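Local coordinates for protein ATP-dependent DNA helicase PIF1 (Candida albicans, PDB 7OTJ) that couples ATP hydrolysis to 5'-3' unwinding of DNA and probably resolves G-quadruplexes, safeguarding nuclear and mitochondrial genomes, the part described being its helicase core, at residues V112-N118 against F168-S174; E108-D113 against D144-P150; F301-L305 against F416-V420. All coordinates share one frame; numbering follows the deposited sequence.

Interaction 1 (V112-N118 against F168-S174)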
loop_
_atom_site.group_PDB
_atom_site.type_symbol
_atom_site.label_atom_id
_atom_site.label_comp_id
_atom_site.label_asym_id
_atom_site.label_seq_id
_atom_site.Cartn_x
_atom_site.Cartn_y
_atom_site.Cartn_z
ATOM N N VAL A 112 10.484 -3.160 3.270
ATOM C CA VAL A 112 10.558 -4.248 4.239
ATOM C C VAL A 112 11.911 -4.203 4.936
ATOM O O VAL A 112 12.959 -4.231 4.281
ATOM C CB VAL A 112 10.335 -5.611 3.568
ATOM C CG1 VAL A 112 10.432 -6.711 4.613
ATOM C CG2 VAL A 112 8.988 -5.641 2.870
ATOM N N ASP A 113 11.889 -4.148 6.267
ATOM C CA ASP A 113 13.125 -4.084 7.038
ATOM C C ASP A 113 13.813 -5.446 7.058
ATOM O O ASP A 113 13.169 -6.490 7.203
ATOM C CB ASP A 113 12.828 -3.618 8.466
ATOM C CG ASP A 113 14.075 -3.562 9.341
ATOM O OD1 ASP A 113 15.186 -3.428 8.786
ATOM O OD2 ASP A 113 13.952 -3.661 10.584
ATOM N N GLY A 114 15.140 -5.427 6.917
ATOM C CA GLY A 114 15.906 -6.660 6.938
ATOM C C GLY A 114 15.858 -7.373 8.272
ATOM O O GLY A 114 15.982 -8.599 8.329
ATOM N N HIS A 115 15.691 -6.627 9.363
ATOM C CA HIS A 115 15.530 -7.280 10.656
ATOM C C HIS A 115 14.182 -7.977 10.738
ATOM O O HIS A 115 14.075 -9.072 11.303
ATOM C CB HIS A 115 15.683 -6.273 11.793
ATOM C CG HIS A 115 17.028 -5.621 11.837
ATOM N ND1 HIS A 115 18.192 -6.330 12.042
ATOM C CD2 HIS A 115 17.395 -4.324 11.702
ATOM C CE1 HIS A 115 19.218 -5.498 12.035
ATOM N NE2 HIS A 115 18.761 -4.275 11.829
ATOM N N LEU A 116 13.143 -7.372 10.156
ATOM C CA LEU A 116 11.860 -8.060 10.091
ATOM C C LEU A 116 11.980 -9.332 9.266
ATOM O O LEU A 116 11.440 -10.381 9.641
ATOM C CB LEU A 116 10.801 -7.139 9.490
ATOM C CG LEU A 116 9.374 -7.678 9.527
ATOM C CD1 LEU A 116 8.811 -7.594 10.937
ATOM C CD2 LEU A 116 8.496 -6.928 8.541
ATOM N N LEU A 117 12.711 -9.262 8.153
ATOM C CA LEU A 117 12.845 -10.415 7.275
ATOM C C LEU A 117 13.594 -11.555 7.958
ATOM O O LEU A 117 13.293 -12.729 7.716
ATOM C CB LEU A 117 13.542 -9.996 5.982
ATOM C CG LEU A 117 13.380 -10.989 4.837
ATOM C CD1 LEU A 117 11.921 -11.045 4.378
ATOM C CD2 LEU A 117 14.324 -10.654 3.688
ATOM N N ASN A 118 14.581 -11.226 8.800
ATOM C CA ASN A 118 15.313 -12.251 9.544
ATOM C C ASN A 118 14.422 -12.942 10.571
ATOM O O ASN A 118 14.537 -14.157 10.783
ATOM C CB ASN A 118 16.534 -11.634 10.228
ATOM C CG ASN A 118 17.697 -11.415 9.270
ATOM O OD1 ASN A 118 17.790 -12.069 8.234
ATOM N ND2 ASN A 118 18.599 -10.503 9.624
ATOM N N PHE A 168 18.187 -0.774 7.806
ATOM C CA PHE A 168 18.688 -2.104 7.469
ATOM C C PHE A 168 17.878 -2.620 6.281
ATOM O O PHE A 168 16.752 -3.098 6.451
ATOM C CB PHE A 168 18.594 -3.032 8.675
ATOM C CG PHE A 168 19.392 -4.287 8.536
ATOM C CD1 PHE A 168 20.765 -4.232 8.350
ATOM C CD2 PHE A 168 18.777 -5.526 8.605
ATOM C CE1 PHE A 168 21.507 -5.393 8.224
ATOM C CE2 PHE A 168 19.515 -6.688 8.484
ATOM C CZ PHE A 168 20.878 -6.621 8.293
ATOM N N PHE A 169 18.426 -2.475 5.076
ATOM C CA PHE A 169 17.687 -2.868 3.883
ATOM C C PHE A 169 17.492 -4.384 3.829
ATOM O O PHE A 169 18.222 -5.161 4.454
ATOM C CB PHE A 169 18.406 -2.384 2.621
ATOM C CG PHE A 169 18.338 -0.899 2.411
ATOM C CD1 PHE A 169 19.353 -0.075 2.869
ATOM C CD2 PHE A 169 17.259 -0.323 1.754
ATOM C CE1 PHE A 169 19.295 1.299 2.679
ATOM C CE2 PHE A 169 17.199 1.054 1.561
ATOM C CZ PHE A 169 18.216 1.861 2.025
ATOM N N ALA A 170 16.509 -4.802 3.028
ATOM C CA ALA A 170 16.178 -6.220 2.958
ATOM C C ALA A 170 17.330 -7.028 2.376
ATOM O O ALA A 170 17.594 -8.148 2.830
ATOM C CB ALA A 170 14.912 -6.426 2.127
ATOM N N PHE A 171 18.032 -6.473 1.382
ATOM C CA PHE A 171 19.124 -7.181 0.724
ATOM C C PHE A 171 20.353 -7.357 1.605
ATOM O O PHE A 171 21.306 -8.017 1.179
ATOM C CB PHE A 171 19.520 -6.476 -0.577
ATOM C CG PHE A 171 19.885 -5.018 -0.415
ATOM C CD1 PHE A 171 21.141 -4.643 0.039
ATOM C CD2 PHE A 171 18.983 -4.025 -0.767
ATOM C CE1 PHE A 171 21.478 -3.298 0.165
ATOM C CE2 PHE A 171 19.315 -2.688 -0.649
ATOM C CZ PHE A 171 20.562 -2.322 -0.182
ATOM N N GLU A 172 20.366 -6.774 2.803
ATOM C CA GLU A 172 21.472 -6.957 3.730
ATOM C C GLU A 172 21.236 -8.100 4.702
ATOM O O GLU A 172 22.192 -8.578 5.321
ATOM C CB GLU A 172 21.720 -5.679 4.537
ATOM C CG GLU A 172 21.756 -4.393 3.731
ATOM C CD GLU A 172 21.957 -3.176 4.615
ATOM O OE1 GLU A 172 23.047 -3.049 5.210
ATOM O OE2 GLU A 172 21.018 -2.361 4.737
ATOM N N SER A 173 19.981 -8.498 4.897
ATOM C CA SER A 173 19.663 -9.514 5.888
ATOM C C SER A 173 20.303 -10.850 5.531
ATOM O O SER A 173 20.472 -11.198 4.358
ATOM C CB SER A 173 18.149 -9.677 6.023
ATOM O OG SER A 173 17.577 -10.258 4.866
ATOM N N SER A 174 20.643 -11.615 6.568
ATOM C CA SER A 174 21.078 -12.985 6.339
ATOM C C SER A 174 19.977 -13.794 5.668
ATOM O O SER A 174 20.266 -14.649 4.823
ATOM C CB SER A 174 21.493 -13.631 7.660
ATOM O OG SER A 174 21.933 -14.958 7.456
HETATM O O HOH W 1 14.800 -3.179 2.245
#
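The capped start of helix 114-128, in the N-terminal RecA-like domain, meets the loop 168-174 through Gly114 and Phe168. Gly114 N donates to Phe168 O at 2.9 Å with an N-H...O angle of 170°. Asp113 is the N-cap: its OD1 accepts a weak bond from His115 N. This carboxylate stands nearly perpendicular to the Phe168 ring. Next to it the rings of His115 and Phe168 form an offset stack, centroids 4.0 Å apart and planes 16° apart, with Phe168 CD2 over the centre of the imidazole. Phe168 reaches there because CG is anti to its backbone N (chi1 -165°). Gly114 CA lies 4.0 Å from Ala170 CA, so the two backbones come together with no side chain of Gly114 between them. A water spans the same region, donating to Val112 O and accepting from Ala170 N.

One turn along the helix, Asn118 OD1 lies 3.3 Å from Ser173 CB and bonds to Ala175 N at the start of the next helix. Ser173, itself an N-cap, gives its hydroxyl proton to Ala170 O at 2.9 Å, in the carbonyl plane, and also holds Trp176 N. Leu117 CD2 comes within 3.5 Å of Ser173 OG, and its side chain continues onto Ala175 and Trp176, joining helix 114-128 to helix 174-179; Val112 and Leu116 reach Leu68 of helix 68-72.

Interaction 2 (E108-D113 against D144-P150). With ALF (tetrafluoroaluminate ion), chain F.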
loop_
_atom_site.group_PDB
_atom_site.type_symbol
_atom_site.label_atom_id
_atom_site.label_comp_id
_atom_site.label_asym_id
_atom_site.label_seq_id
_atom_site.Cartn_x
_atom_site.Cartn_y
_atom_site.Cartn_z
ATOM N N GLU A 108 6.712 -4.542 -3.234
ATOM C CA GLU A 108 7.298 -3.355 -2.619
ATOM C C GLU A 108 8.270 -3.739 -1.504
ATOM O O GLU A 108 8.167 -3.298 -0.359
ATOM C CB GLU A 108 6.204 -2.414 -2.109
ATOM C CG GLU A 108 5.300 -1.872 -3.206
ATOM C CD GLU A 108 6.024 -0.945 -4.184
ATOM O OE1 GLU A 108 5.382 -0.502 -5.160
ATOM O OE2 GLU A 108 7.225 -0.654 -3.985
ATOM N N ILE A 109 9.240 -4.577 -1.875
ATOM C CA ILE A 109 10.202 -5.104 -0.924
ATOM C C ILE A 109 11.089 -4.012 -0.340
ATOM O O ILE A 109 11.700 -4.219 0.719
ATOM C CB ILE A 109 11.039 -6.192 -1.628
ATOM C CG1 ILE A 109 11.833 -7.028 -0.621
ATOM C CG2 ILE A 109 11.941 -5.565 -2.674
ATOM C CD1 ILE A 109 10.971 -7.863 0.283
ATOM N N SER A 110 11.149 -2.838 -0.983
ATOM C CA SER A 110 12.088 -1.808 -0.542
ATOM C C SER A 110 11.775 -1.323 0.864
ATOM O O SER A 110 12.693 -0.998 1.624
ATOM C CB SER A 110 12.096 -0.629 -1.523
ATOM O OG SER A 110 10.927 0.166 -1.420
ATOM N N MET A 111 10.500 -1.326 1.245
ATOM C CA MET A 111 10.063 -0.847 2.550
ATOM C C MET A 111 10.030 -1.950 3.603
ATOM O O MET A 111 9.570 -1.704 4.721
ATOM C CB MET A 111 8.680 -0.183 2.443
ATOM C CG MET A 111 8.718 1.258 1.914
ATOM S SD MET A 111 7.125 2.123 1.775
ATOM C CE MET A 111 6.393 1.291 0.379
ATOM N N VAL A 112 10.484 -3.160 3.270
ATOM C CA VAL A 112 10.558 -4.248 4.239
ATOM C C VAL A 112 11.911 -4.203 4.936
ATOM O O VAL A 112 12.959 -4.231 4.281
ATOM C CB VAL A 112 10.335 -5.611 3.568
ATOM C CG1 VAL A 112 10.432 -6.711 4.613
ATOM C CG2 VAL A 112 8.988 -5.641 2.870
ATOM N N ASP A 113 11.889 -4.148 6.267
ATOM C CA ASP A 113 13.125 -4.084 7.038
ATOM C C ASP A 113 13.813 -5.446 7.058
ATOM O O ASP A 113 13.169 -6.490 7.203
ATOM C CB ASP A 113 12.828 -3.618 8.466
ATOM C CG ASP A 113 14.075 -3.562 9.341
ATOM O OD1 ASP A 113 15.186 -3.428 8.786
ATOM O OD2 ASP A 113 13.952 -3.661 10.584
ATOM N N ASP A 144 11.742 -2.275 -5.861
ATOM C CA ASP A 144 12.763 -1.379 -6.395
ATOM C C ASP A 144 13.400 -0.672 -5.210
ATOM O O ASP A 144 12.734 0.122 -4.539
ATOM C CB ASP A 144 12.147 -0.385 -7.381
ATOM C CG ASP A 144 13.173 0.572 -7.984
ATOM O OD1 ASP A 144 14.394 0.327 -7.841
ATOM O OD2 ASP A 144 12.754 1.580 -8.605
ATOM N N PHE A 145 14.667 -0.981 -4.923
ATOM C CA PHE A 145 15.300 -0.390 -3.750
ATOM C C PHE A 145 15.682 1.079 -3.944
ATOM O O PHE A 145 16.060 1.729 -2.962
ATOM C CB PHE A 145 16.525 -1.213 -3.331
ATOM C CG PHE A 145 16.175 -2.544 -2.706
ATOM C CD1 PHE A 145 15.646 -2.611 -1.424
ATOM C CD2 PHE A 145 16.378 -3.729 -3.399
ATOM C CE1 PHE A 145 15.324 -3.832 -0.847
ATOM C CE2 PHE A 145 16.058 -4.951 -2.826
ATOM C CZ PHE A 145 15.531 -5.005 -1.552
ATOM N N TYR A 146 15.586 1.624 -5.164
ATOM C CA TYR A 146 15.711 3.070 -5.342
ATOM C C TYR A 146 14.464 3.811 -4.882
ATOM O O TYR A 146 14.467 5.047 -4.848
ATOM C CB TYR A 146 16.004 3.423 -6.808
ATOM C CG TYR A 146 17.464 3.303 -7.190
ATOM C CD1 TYR A 146 18.448 3.912 -6.428
ATOM C CD2 TYR A 146 17.858 2.565 -8.300
ATOM C CE1 TYR A 146 19.785 3.804 -6.764
ATOM C CE2 TYR A 146 19.193 2.446 -8.642
ATOM C CZ TYR A 146 20.153 3.068 -7.868
ATOM O OH TYR A 146 21.487 2.960 -8.192
ATOM N N GLN A 147 13.411 3.084 -4.533
ATOM C CA GLN A 147 12.179 3.637 -3.999
ATOM C C GLN A 147 12.292 3.677 -2.472
ATOM O O GLN A 147 13.388 3.569 -1.917
ATOM C CB GLN A 147 10.987 2.853 -4.548
ATOM C CG GLN A 147 10.902 2.941 -6.088
ATOM C CD GLN A 147 9.567 2.496 -6.665
ATOM O OE1 GLN A 147 8.545 2.511 -5.984
ATOM N NE2 GLN A 147 9.574 2.104 -7.933
ATOM N N LEU A 148 11.190 3.946 -1.785
ATOM C CA LEU A 148 11.267 4.311 -0.374
ATOM C C LEU A 148 11.927 3.212 0.461
ATOM O O LEU A 148 11.610 2.029 0.284
ATOM C CB LEU A 148 9.870 4.635 0.152
ATOM C CG LEU A 148 9.422 6.022 -0.329
ATOM C CD1 LEU A 148 7.922 6.246 -0.197
ATOM C CD2 LEU A 148 10.194 7.097 0.426
ATOM N N PRO A 149 12.854 3.559 1.353
ATOM C CA PRO A 149 13.485 2.561 2.223
ATOM C C PRO A 149 12.556 2.174 3.357
ATOM O O PRO A 149 11.474 2.762 3.500
ATOM C CB PRO A 149 14.723 3.306 2.744
ATOM C CG PRO A 149 14.271 4.723 2.810
ATOM C CD PRO A 149 13.399 4.905 1.590
ATOM N N PRO A 150 12.916 1.172 4.164
ATOM C CA PRO A 150 12.100 0.856 5.346
ATOM C C PRO A 150 11.973 2.060 6.268
ATOM O O PRO A 150 12.920 2.825 6.450
ATOM C CB PRO A 150 12.874 -0.286 6.021
ATOM C CG PRO A 150 13.728 -0.853 4.963
ATOM C CD PRO A 150 14.074 0.270 4.038
HETATM AL AL ALF F . 5.969 0.818 -8.960
HETATM F F1 ALF F . 5.542 -0.591 -7.958
HETATM F F2 ALF F . 6.382 2.234 -9.969
HETATM F F3 ALF F . 7.617 0.149 -9.113
HETATM F F4 ALF F . 4.304 1.458 -8.882
HETATM O O HOH W 2 10.146 -1.599 -3.833
HETATM O O HOH W 3 6.532 1.669 -6.762
#
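Ser110 and Leu148 join two helicase motifs: the segment 108-113 starts at the Glu of the Walker B (motif II) DEIS sequence, and 144-150 is the DFYQLPP part of motif III. Both loops leave neighbouring parallel strands of the RecA-like sheet, 103-107 and 138-143.

The dense part centres on Ser110. Its hydroxyl, placed between the backbone N and the carbonyl carbon (chi1 73°), donates to Leu148 O at 2.6 Å, with a C=O...donor angle of 147°. Gln456 NE2 bonds to the same hydroxyl, and Gln456 OE1 takes Leu148 N, so one outside amide ties both loops together. Pro150 packs its ring against the backbone of 110-113, with CG 3.5 Å from Val112 O. Met111 lies side by side with Leu148, pointing the same way, CG 4.0 Å from Leu148 CB. On another flank Ile109 CG2 touches Phe145 CZ at 3.8 Å, and the Phe145 ring goes on to meet Phe171 and Phe508 edge-to-face.

Toward the nucleotide the packing gives way to water and ligand. Glu108 OE2 and Gln147 OE1 are 4.0 Å apart, their carboxylate and amide planes turned by 51°; OE2 accepts from a water held by Ser110 N and Asp144 N, as well as from Gln456. The tetrafluoroaluminate, consistent with a mimic of the phosphoryl group in transfer, is hydrogen-bonded by Lys31, Arg191 and Arg482, and a second water binds its aluminium. Gln147 has a chain extended beyond CG and steadied by Asp144 OD2, which accepts from NE2 through its anti lone pair and is salt-bridged to Arg206; the same Gln147 NE2 donates to fluorine F3 at 3.0 Å.

Interaction 3 (F301-L305 against F416-V420); sequences FDDQL and FRTVV
Asp302 OD2 and Arg417 NH2 form a salt bridge at 3.1 Å. Arg417 NH1 is farther from this oxygen, at 3.6 Å, and the carboxylate and guanidinium planes stand 69° apart, so the contact is single-ended and not a flat, two-pronged pairing. The arginine starts with CG anti to its backbone N and bends at chi3 (65°), which carries the guanidinium across to the loop. There NH2 enters between several groups: it lies 3.4 Å from Gln304 CB and 3.3 Å from Leu305 CB, while Leu305 N sits at the guanidinium edge, near its plane, as a second donor that makes no bond with it.

Segment 301-305 belongs to the 2B domain, an SH3-like insertion, and lies in the loop between strands 294-297 and 310-316 of its antiparallel sheet; strand 416-420 lies in the same sheet, paired with 404-409. The loop is held from within by Asp302 N donating to Leu305 O at 2.9 Å, and Asp302 OD1 accepts a weak bond from Asp303 N.

Beside the charged pair, Leu305 CD2 reaches Val419 CG2 at 4.1 Å, the two side chains sliding past each other in opposite directions. Phe408 of the neighbouring strand is touched by both of them, and the backbones of Arg417 and Val419 are hydrogen-bonded to Phe408 and Val406. Gln304 extends beside the guanidinium, its amide plane 25° from it, and touches Leu410 and Pro411.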
loop_
_atom_site.group_PDB
_atom_site.type_symbol
_atom_site.label_atom_id
_atom_site.label_comp_id
_atom_site.label_asym_id
_atom_site.label_seq_id
_atom_site.Cartn_x
_atom_site.Cartn_y
_atom_site.Cartn_z
ATOM N N PHE A 301 -15.436 -4.994 0.486
ATOM C CA PHE A 301 -16.804 -5.501 0.551
ATOM C C PHE A 301 -17.060 -6.550 -0.523
ATOM O O PHE A 301 -17.376 -7.705 -0.222
ATOM C CB PHE A 301 -17.799 -4.350 0.403
ATOM C CG PHE A 301 -17.898 -3.476 1.611
ATOM C CD1 PHE A 301 -18.465 -3.954 2.779
ATOM C CD2 PHE A 301 -17.440 -2.172 1.576
ATOM C CE1 PHE A 301 -18.565 -3.153 3.895
ATOM C CE2 PHE A 301 -17.538 -1.362 2.689
ATOM C CZ PHE A 301 -18.101 -1.854 3.850
ATOM N N ASP A 302 -16.904 -6.163 -1.779
ATOM C CA ASP A 302 -17.238 -6.993 -2.922
ATOM C C ASP A 302 -15.961 -7.522 -3.560
ATOM O O ASP A 302 -14.848 -7.283 -3.084
ATOM C CB ASP A 302 -18.069 -6.193 -3.930
ATOM C CG ASP A 302 -18.931 -7.074 -4.812
ATOM O OD1 ASP A 302 -18.976 -8.299 -4.568
ATOM O OD2 ASP A 302 -19.561 -6.540 -5.750
ATOM N N ASP A 303 -16.138 -8.249 -4.659
ATOM C CA ASP A 303 -15.026 -8.551 -5.544
ATOM C C ASP A 303 -14.694 -7.365 -6.436
ATOM O O ASP A 303 -13.570 -7.275 -6.942
ATOM C CB ASP A 303 -15.360 -9.777 -6.397
ATOM C CG ASP A 303 -14.162 -10.305 -7.159
ATOM O OD1 ASP A 303 -13.017 -10.010 -6.753
ATOM O OD2 ASP A 303 -14.367 -11.011 -8.169
ATOM N N GLN A 304 -15.641 -6.445 -6.615
ATOM C CA GLN A 304 -15.464 -5.241 -7.414
ATOM C C GLN A 304 -15.150 -4.016 -6.567
ATOM O O GLN A 304 -14.291 -3.215 -6.939
ATOM C CB GLN A 304 -16.717 -4.980 -8.255
ATOM C CG GLN A 304 -16.430 -4.463 -9.654
ATOM C CD GLN A 304 -17.655 -4.490 -10.550
ATOM O OE1 GLN A 304 -18.759 -4.804 -10.101
ATOM N NE2 GLN A 304 -17.465 -4.167 -11.824
ATOM N N LEU A 305 -15.809 -3.859 -5.424
ATOM C CA LEU A 305 -15.556 -2.744 -4.519
ATOM C C LEU A 305 -14.671 -3.254 -3.388
ATOM O O LEU A 305 -15.112 -4.056 -2.559
ATOM C CB LEU A 305 -16.865 -2.172 -3.983
ATOM C CG LEU A 305 -16.759 -1.144 -2.859
ATOM C CD1 LEU A 305 -15.942 0.055 -3.309
ATOM C CD2 LEU A 305 -18.149 -0.719 -2.412
ATOM N N PHE A 416 -18.901 3.180 -13.106
ATOM C CA PHE A 416 -19.168 3.547 -11.723
ATOM C C PHE A 416 -20.093 2.516 -11.088
ATOM O O PHE A 416 -20.663 1.653 -11.761
ATOM C CB PHE A 416 -19.809 4.940 -11.623
ATOM C CG PHE A 416 -19.039 6.027 -12.324
ATOM C CD1 PHE A 416 -17.653 6.028 -12.329
ATOM C CD2 PHE A 416 -19.706 7.053 -12.977
ATOM C CE1 PHE A 416 -16.950 7.032 -12.976
ATOM C CE2 PHE A 416 -19.006 8.057 -13.624
ATOM C CZ PHE A 416 -17.627 8.046 -13.622
ATOM N N ARG A 417 -20.232 2.610 -9.766
ATOM C CA ARG A 417 -21.245 1.834 -9.052
ATOM C C ARG A 417 -21.578 2.573 -7.765
ATOM O O ARG A 417 -20.742 2.646 -6.859
ATOM C CB ARG A 417 -20.763 0.417 -8.769
ATOM C CG ARG A 417 -21.791 -0.440 -8.046
ATOM C CD ARG A 417 -21.555 -1.918 -8.305
ATOM N NE ARG A 417 -20.295 -2.393 -7.745
ATOM C CZ ARG A 417 -20.190 -3.089 -6.621
ATOM N NH1 ARG A 417 -21.254 -3.405 -5.902
ATOM N NH2 ARG A 417 -18.987 -3.482 -6.211
ATOM N N THR A 418 -22.788 3.116 -7.690
ATOM C CA THR A 418 -23.239 3.846 -6.516
ATOM C C THR A 418 -23.844 2.872 -5.515
ATOM O O THR A 418 -24.631 1.996 -5.889
ATOM C CB THR A 418 -24.259 4.916 -6.906
ATOM O OG1 THR A 418 -23.713 5.734 -7.949
ATOM C CG2 THR A 418 -24.600 5.792 -5.711
ATOM N N VAL A 419 -23.478 3.032 -4.242
ATOM C CA VAL A 419 -23.906 2.133 -3.179
ATOM C C VAL A 419 -24.116 2.944 -1.908
ATOM O O VAL A 419 -23.607 4.058 -1.759
ATOM C CB VAL A 419 -22.893 0.990 -2.922
ATOM C CG1 VAL A 419 -22.907 -0.015 -4.062
ATOM C CG2 VAL A 419 -21.497 1.550 -2.721
ATOM N N VAL A 420 -24.894 2.374 -0.995
ATOM C CA VAL A 420 -25.152 2.984 0.304
ATOM C C VAL A 420 -24.159 2.405 1.306
ATOM O O VAL A 420 -24.171 1.200 1.582
ATOM C CB VAL A 420 -26.603 2.747 0.751
ATOM C CG1 VAL A 420 -27.043 1.315 0.434
ATOM C CG2 VAL A 420 -26.760 3.053 2.237
#

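From the N terminus the chain first meets 108-113 and then 112-118, which share Val112 and Asp113. Their partners follow in the same order: 144-150 closes interaction 2, then 168-174 closes interaction 1, so the two loops cross and do not nest. They also touch, Phe169 against Pro149 and Phe171 against Phe145, making one continuous patch from the ATP site to the start of helix 174-179. Interaction 3 opens only later, in series, and closes a long excursion from 301-305 to 416-420 within the 2B sheet. Its centre is about 32 Å from that of interaction 2 and about 38 Å from that of interaction 1, across the chain's centre.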